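Side-chain contacts in glycosyl transferase family 8 (PDB 5GVV), which transfers galactose from UDP-galactose to the terminal glucose of the already glycosylated serine-rich repeat protein PsrP, with manganese as its cofactor: residues 88-93 / 179-184; 140-145 / 227-232. All coordinates share one frame; numbering follows the deposited sequence.

Four segments of the glycosyltransferase domain are paired in alternation along the chain. From the N terminus, residues 88-93 come first, in the loop that leads to strand 101-105, and contact 1 closes a long loop by bringing them to helix 176-185. Between these partners lies 140-145, which leads into strand 145-149; contact 2 carries it past that helix to 227-232, at the end of strand 225-227, so the two closures cross. Helix 176-185 joins them: Asn182 OD1 lies 2.8 Å from Phe141 N, probably a hydrogen bond, and Leu181 packs on Ala143. Contact 1 joins a 3-10 turn to this helix and reaches the nucleotide pocket through Arg90; contact 2 brings 140-145 to the manganese ligand His227.

Contact 1 of 2, residues 88-93 / 179-184; sequences FARYFI and SILNML
The phenol ring of Tyr91 has the carbonyl oxygen of Phe88 over one face, 3.2 Å above its plane and displaced toward the rim, while its hydroxyl end runs against Ile180 of the facing helix. The same hydroxyl lies in the plane of the Phe88 ring, at its edge, with Tyr91 OH 3.8 Å from Phe88 CD1.

Across the contact, Tyr91 OH sits against the branch of Ile180, 3.6 Å from Ile180 CB, with CG1 and the methyl CG2 each 3.7 Å from Tyr91 OH. The methyl CG2 approaches the ring obliquely, and the two side chains cross at about a right angle. In Ile180, CG1 is anti to the carbonyl carbon (chi1 -58°), which spreads CG1 and CG2 about the hydroxyl. No hydrogen bond joins the two segments; Tyr91 OH is instead hydrogen-bonded to Thr166 OG1 on helix 158-167, a polar link within largely apolar packing. Leu162 of that helix touches both Tyr91 and Ile180.

In the GT-A fold of this family 8 enzyme, the contact joins the short 3-10 turn 89-91, ahead of strand 101-105, to helix 176-185. The turn is held by Tyr91 N to Phe88 O, 3.2 Å, and by Phe92 N to Ala89 O, 3.1 Å.

Arg90 provides the second meeting point through the aliphatic part of its chain, with Arg90 CD 4.2 Å from Leu181 CD1. Its charged end serves the nucleotide pocket, where it touches UDP. Arg90 NE makes a salt bridge with Asp177 near the start of the same helix, a bond consistent with a set direction for the guanidinium, and a long, weak ion pair runs from NH1 to the manganese ligand Asp106.

Contact 2 of 2, residues 140-145 / 227-232; sequences GFNAGV and HYISQD. With MN (manganese (II) ion), chain C; UDP (uridine-5'-diphosphate), chain D.
Neither segment forms extended regular structure across the contact, and their backbones come closest at Gly144 and His227, where the CA atoms are 7.6 Å apart. With no side chain on Gly144, the imidazole can lie close to the main chain, His227 CE1 standing 3.6 Å from Gly144 CA.

Asn142 meets the ring of His227 edge-on: OD1 sits in the ring plane, 3.3 Å from His227 ND1, and the amide plane is turned 84° from that of the imidazole. Asn142 OD1 also accepts from Gly144 N at 2.8 Å, closing an Asx turn, although the donor stands 46° out of the carbonyl plane. Asn197 hydrogen-bonds to both Asn142 OD1 and His227 ND1, a second-shell residue placed to orient the ring. With CG anti to its backbone N (chi1 -167°), the histidine directs NE2 to manganese at 2.1 Å.

Ile229 CG2 lies over the centre of one imidazole face, 3.3 Å above its plane, and brushes the Asn142 amide nitrogen. Beyond it, Ser230 N donates to the beta-phosphate oxygen O2B of UDP at 3.2 Å, while Ser230 OG receives the N-H of Asp232 in an ST turn. UDP O1A and O3B complete the metal site together with Asp106 and Asp108, the DxD pair of metal-dependent GT-A glycosyltransferases.

Helix 176-185 backs the 140-145 side, where Gln178 touches Asn142; Val145 packs on strand 101-105, and Tyr228 rests on Ile110 of strand 109-111.

Contact 1 of 2, residues 88-93 / 179-184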
loop_
_atom_site.group_PDB
_atom_site.type_symbol
_atom_site.label_atom_id
_atom_site.label_comp_id
_atom_site.label_asym_id
_atom_site.label_seq_id
_atom_site.Cartn_x
_atom_site.Cartn_y
_atom_site.Cartn_z
ATOM N N PHE A 88 9.683 -18.175 3.188
ATOM C CA PHE A 88 10.337 -19.382 2.689
ATOM C C PHE A 88 10.430 -19.447 1.164
ATOM O O PHE A 88 11.004 -20.387 0.610
ATOM C CB PHE A 88 9.591 -20.618 3.199
ATOM C CG PHE A 88 9.558 -20.737 4.697
ATOM C CD1 PHE A 88 10.578 -21.396 5.370
ATOM C CD2 PHE A 88 8.506 -20.206 5.432
ATOM C CE1 PHE A 88 10.558 -21.516 6.752
ATOM C CE2 PHE A 88 8.475 -20.323 6.815
ATOM C CZ PHE A 88 9.506 -20.978 7.476
ATOM N N ALA A 89 9.869 -18.450 0.489
ATOM C CA ALA A 89 9.723 -18.500 -0.963
ATOM C C ALA A 89 11.053 -18.434 -1.712
ATOM O O ALA A 89 11.134 -18.829 -2.876
ATOM C CB ALA A 89 8.784 -17.399 -1.434
ATOM N N ARG A 90 12.094 -17.945 -1.045
ATOM C CA ARG A 90 13.402 -17.803 -1.683
ATOM C C ARG A 90 14.019 -19.157 -2.045
ATOM O O ARG A 90 14.966 -19.226 -2.833
ATOM C CB ARG A 90 14.349 -16.965 -0.805
ATOM C CG ARG A 90 14.595 -17.519 0.593
ATOM C CD ARG A 90 15.299 -16.503 1.497
ATOM N NE ARG A 90 14.357 -15.789 2.359
ATOM C CZ ARG A 90 14.687 -14.773 3.151
ATOM N NH1 ARG A 90 13.766 -14.184 3.904
ATOM N NH2 ARG A 90 15.937 -14.337 3.187
ATOM N N TYR A 91 13.468 -20.228 -1.478
ATOM C CA TYR A 91 13.893 -21.584 -1.812
ATOM C C TYR A 91 13.690 -21.876 -3.304
ATOM O O TYR A 91 14.496 -22.576 -3.925
ATOM C CB TYR A 91 13.112 -22.620 -0.990
ATOM C CG TYR A 91 13.369 -22.615 0.507
ATOM C CD1 TYR A 91 14.376 -21.839 1.063
ATOM C CD2 TYR A 91 12.606 -23.406 1.363
ATOM C CE1 TYR A 91 14.612 -21.838 2.430
ATOM C CE2 TYR A 91 12.831 -23.408 2.730
ATOM C CZ TYR A 91 13.839 -22.624 3.257
ATOM O OH TYR A 91 14.075 -22.625 4.615
ATOM N N PHE A 92 12.615 -21.328 -3.875
ATOM C CA PHE A 92 12.210 -21.660 -5.246
ATOM C C PHE A 92 12.867 -20.782 -6.310
ATOM O O PHE A 92 12.471 -20.812 -7.474
ATOM C CB PHE A 92 10.687 -21.572 -5.387
ATOM C CG PHE A 92 9.936 -22.479 -4.453
ATOM C CD1 PHE A 92 9.703 -23.804 -4.794
ATOM C CD2 PHE A 92 9.463 -22.004 -3.236
ATOM C CE1 PHE A 92 9.009 -24.645 -3.937
ATOM C CE2 PHE A 92 8.767 -22.837 -2.373
ATOM C CZ PHE A 92 8.538 -24.159 -2.725
ATOM N N ILE A 93 13.867 -20.004 -5.911
ATOM C CA ILE A 93 14.575 -19.128 -6.847
ATOM C C ILE A 93 15.054 -19.813 -8.140
ATOM O O ILE A 93 14.758 -19.328 -9.234
ATOM C CB ILE A 93 15.725 -18.345 -6.150
ATOM C CG1 ILE A 93 15.150 -17.206 -5.299
ATOM C CG2 ILE A 93 16.693 -17.776 -7.172
ATOM C CD1 ILE A 93 16.171 -16.527 -4.392
ATOM N N SER A 179 18.098 -19.907 9.552
ATOM C CA SER A 179 18.739 -21.014 10.261
ATOM C C SER A 179 18.946 -22.213 9.340
ATOM O O SER A 179 19.954 -22.917 9.436
ATOM C CB SER A 179 17.907 -21.435 11.476
ATOM O OG SER A 179 17.936 -20.456 12.497
ATOM N N ILE A 180 17.984 -22.442 8.450
ATOM C CA ILE A 180 18.059 -23.547 7.500
ATOM C C ILE A 180 19.176 -23.319 6.481
ATOM O O ILE A 180 19.949 -24.231 6.173
ATOM C CB ILE A 180 16.725 -23.737 6.747
ATOM C CG1 ILE A 180 15.574 -23.988 7.729
ATOM C CG2 ILE A 180 16.839 -24.868 5.739
ATOM C CD1 ILE A 180 15.823 -25.135 8.695
ATOM N N LEU A 181 19.246 -22.098 5.955
ATOM C CA LEU A 181 20.258 -21.735 4.963
ATOM C C LEU A 181 21.685 -21.862 5.512
ATOM O O LEU A 181 22.589 -22.335 4.818
ATOM C CB LEU A 181 20.011 -20.312 4.452
ATOM C CG LEU A 181 18.865 -20.142 3.457
ATOM C CD1 LEU A 181 18.360 -18.712 3.449
ATOM C CD2 LEU A 181 19.313 -20.545 2.069
ATOM N N ASN A 182 21.883 -21.441 6.755
ATOM C CA ASN A 182 23.189 -21.561 7.390
ATOM C C ASN A 182 23.542 -23.013 7.700
ATOM O O ASN A 182 24.700 -23.426 7.579
ATOM C CB ASN A 182 23.234 -20.717 8.662
ATOM C CG ASN A 182 23.533 -19.265 8.376
ATOM O OD1 ASN A 182 24.692 -18.854 8.359
ATOM N ND2 ASN A 182 22.490 -18.480 8.132
HETATM N N MSE A 183 22.554 -23.775 8.112
HETATM C CA MSE A 183 22.803 -25.169 8.430
HETATM C C MSE A 183 23.096 -25.973 7.191
HETATM O O MSE A 183 23.678 -27.020 7.339
HETATM C CB MSE A 183 21.645 -25.715 9.230
HETATM C CG MSE A 183 21.315 -27.176 9.024
HETATM SE SE MSE A 183 20.063 -27.753 10.348
HETATM C CE MSE A 183 19.550 -26.040 11.136
ATOM N N LEU A 184 22.679 -25.547 6.010
ATOM C CA LEU A 184 22.928 -26.278 4.771
ATOM C C LEU A 184 24.236 -25.872 4.092
ATOM O O LEU A 184 24.887 -26.698 3.446
ATOM C CB LEU A 184 21.761 -26.083 3.796
ATOM C CG LEU A 184 21.820 -26.877 2.487
ATOM C CD1 LEU A 184 21.618 -28.367 2.735
ATOM C CD2 LEU A 184 20.811 -26.360 1.477
#

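Contact 2 of 2, residues 140-145 / 227-232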
loop_
_atom_site.group_PDB
_atom_site.type_symbol
_atom_site.label_atom_id
_atom_site.label_comp_id
_atom_site.label_asym_id
_atom_site.label_seq_id
_atom_site.Cartn_x
_atom_site.Cartn_y
_atom_site.Cartn_z
ATOM N N GLY A 140 26.492 -17.145 11.890
ATOM C CA GLY A 140 26.363 -17.304 10.454
ATOM C C GLY A 140 26.013 -16.006 9.756
ATOM O O GLY A 140 26.235 -14.920 10.295
ATOM N N PHE A 141 25.456 -16.123 8.554
ATOM C CA PHE A 141 25.152 -14.955 7.739
ATOM C C PHE A 141 23.683 -14.539 7.804
ATOM O O PHE A 141 22.808 -15.353 8.117
ATOM C CB PHE A 141 25.555 -15.209 6.285
ATOM C CG PHE A 141 24.936 -16.443 5.684
ATOM C CD1 PHE A 141 23.663 -16.400 5.130
ATOM C CD2 PHE A 141 25.641 -17.637 5.642
ATOM C CE1 PHE A 141 23.093 -17.530 4.566
ATOM C CE2 PHE A 141 25.079 -18.774 5.078
ATOM C CZ PHE A 141 23.799 -18.720 4.540
ATOM N N ASN A 142 23.416 -13.272 7.497
ATOM C CA ASN A 142 22.036 -12.819 7.352
ATOM C C ASN A 142 21.526 -13.157 5.954
ATOM O O ASN A 142 22.230 -12.951 4.968
ATOM C CB ASN A 142 21.911 -11.322 7.619
ATOM C CG ASN A 142 20.489 -10.820 7.457
ATOM O OD1 ASN A 142 20.054 -10.504 6.352
ATOM N ND2 ASN A 142 19.757 -10.745 8.562
ATOM N N ALA A 143 20.300 -13.662 5.869
ATOM C CA ALA A 143 19.779 -14.207 4.617
ATOM C C ALA A 143 19.068 -13.178 3.743
ATOM O O ALA A 143 18.589 -13.512 2.655
ATOM C CB ALA A 143 18.847 -15.367 4.910
ATOM N N GLY A 144 18.995 -11.938 4.220
ATOM C CA GLY A 144 18.235 -10.903 3.539
ATOM C C GLY A 144 18.885 -10.354 2.282
ATOM O O GLY A 144 18.230 -9.679 1.478
ATOM N N VAL A 145 20.177 -10.615 2.114
ATOM C CA VAL A 145 20.884 -10.203 0.903
ATOM C C VAL A 145 21.780 -11.349 0.457
ATOM O O VAL A 145 22.778 -11.657 1.114
ATOM C CB VAL A 145 21.765 -8.958 1.135
ATOM C CG1 VAL A 145 22.559 -8.627 -0.133
ATOM C CG2 VAL A 145 20.926 -7.766 1.573
ATOM N N HIS A 227 19.079 -2.708 6.038
ATOM C CA HIS A 227 18.152 -3.809 6.293
ATOM C C HIS A 227 17.442 -3.614 7.631
ATOM O O HIS A 227 18.060 -3.707 8.700
ATOM C CB HIS A 227 18.905 -5.145 6.272
ATOM C CG HIS A 227 18.015 -6.346 6.223
ATOM N ND1 HIS A 227 18.504 -7.638 6.202
ATOM C CD2 HIS A 227 16.664 -6.459 6.172
ATOM C CE1 HIS A 227 17.497 -8.488 6.148
ATOM N NE2 HIS A 227 16.367 -7.800 6.133
ATOM N N TYR A 228 16.143 -3.334 7.573
ATOM C CA TYR A 228 15.368 -3.112 8.788
ATOM C C TYR A 228 14.829 -4.418 9.372
ATOM O O TYR A 228 13.611 -4.638 9.409
ATOM C CB TYR A 228 14.215 -2.143 8.510
ATOM C CG TYR A 228 14.671 -0.767 8.079
ATOM C CD1 TYR A 228 14.929 0.223 9.015
ATOM C CD2 TYR A 228 14.834 -0.461 6.735
ATOM C CE1 TYR A 228 15.338 1.481 8.627
ATOM C CE2 TYR A 228 15.252 0.787 6.334
ATOM C CZ TYR A 228 15.503 1.754 7.286
ATOM O OH TYR A 228 15.916 3.004 6.887
ATOM N N ILE A 229 15.736 -5.278 9.831
ATOM C CA ILE A 229 15.361 -6.554 10.432
ATOM C C ILE A 229 14.579 -6.331 11.720
ATOM O O ILE A 229 14.516 -5.205 12.226
ATOM C CB ILE A 229 16.598 -7.423 10.750
ATOM C CG1 ILE A 229 17.460 -6.760 11.835
ATOM C CG2 ILE A 229 17.423 -7.671 9.491
ATOM C CD1 ILE A 229 18.586 -7.643 12.357
ATOM N N SER A 230 13.990 -7.416 12.232
ATOM C CA SER A 230 13.181 -7.429 13.466
ATOM C C SER A 230 11.771 -6.888 13.243
ATOM O O SER A 230 11.402 -6.545 12.125
ATOM C CB SER A 230 13.864 -6.696 14.632
ATOM O OG SER A 230 13.612 -5.297 14.588
ATOM N N GLN A 231 10.979 -6.830 14.305
ATOM C CA GLN A 231 9.607 -6.357 14.182
ATOM C C GLN A 231 9.508 -4.848 14.388
ATOM O O GLN A 231 8.414 -4.278 14.341
ATOM C CB GLN A 231 8.693 -7.099 15.160
ATOM C CG GLN A 231 8.764 -8.623 15.036
ATOM C CD GLN A 231 8.304 -9.144 13.677
ATOM O OE1 GLN A 231 9.060 -9.139 12.700
ATOM N NE2 GLN A 231 7.066 -9.621 13.620
ATOM N N ASP A 232 10.653 -4.207 14.613
ATOM C CA ASP A 232 10.701 -2.761 14.794
ATOM C C ASP A 232 10.852 -2.071 13.438
ATOM O O ASP A 232 11.866 -1.425 13.175
ATOM C CB ASP A 232 11.875 -2.394 15.708
ATOM C CG ASP A 232 11.934 -0.913 16.027
ATOM O OD1 ASP A 232 10.868 -0.307 16.265
ATOM O OD2 ASP A 232 13.051 -0.357 16.036
HETATM MN MN MN C . 14.411 -8.620 6.147
HETATM N N1 UDP D . 7.508 -11.188 3.909
HETATM C C2 UDP D . 6.327 -10.947 3.235
HETATM N N3 UDP D . 5.177 -10.612 3.924
HETATM C C4 UDP D . 5.204 -10.518 5.302
HETATM C C5 UDP D . 6.398 -10.759 5.980
HETATM C C6 UDP D . 7.516 -11.208 5.278
HETATM O O2 UDP D . 6.304 -11.033 2.010
HETATM O O4 UDP D . 4.176 -10.215 5.917
HETATM C "C1'" UDP D . 8.719 -11.542 3.135
HETATM C "C2'" UDP D . 9.488 -10.276 2.793
HETATM O "O2'" UDP D . 10.115 -10.407 1.537
HETATM C "C3'" UDP D . 10.553 -10.210 3.864
HETATM C "C4'" UDP D . 10.823 -11.685 4.133
HETATM O "O4'" UDP D . 9.590 -12.348 3.913
HETATM O "O3'" UDP D . 11.696 -9.524 3.401
HETATM C "C5'" UDP D . 11.336 -11.941 5.548
HETATM O "O5'" UDP D . 10.696 -11.043 6.429
HETATM P PA UDP D . 11.598 -10.048 7.308
HETATM O O1A UDP D . 12.368 -9.225 6.351
HETATM O O2A UDP D . 10.750 -9.220 8.197
HETATM O O3A UDP D . 12.570 -11.002 8.179
HETATM P PB UDP D . 13.963 -10.493 8.823
HETATM O O1B UDP D . 14.773 -11.652 9.265
HETATM O O2B UDP D . 13.648 -9.662 10.007
HETATM O O3B UDP D . 14.719 -9.694 7.828
#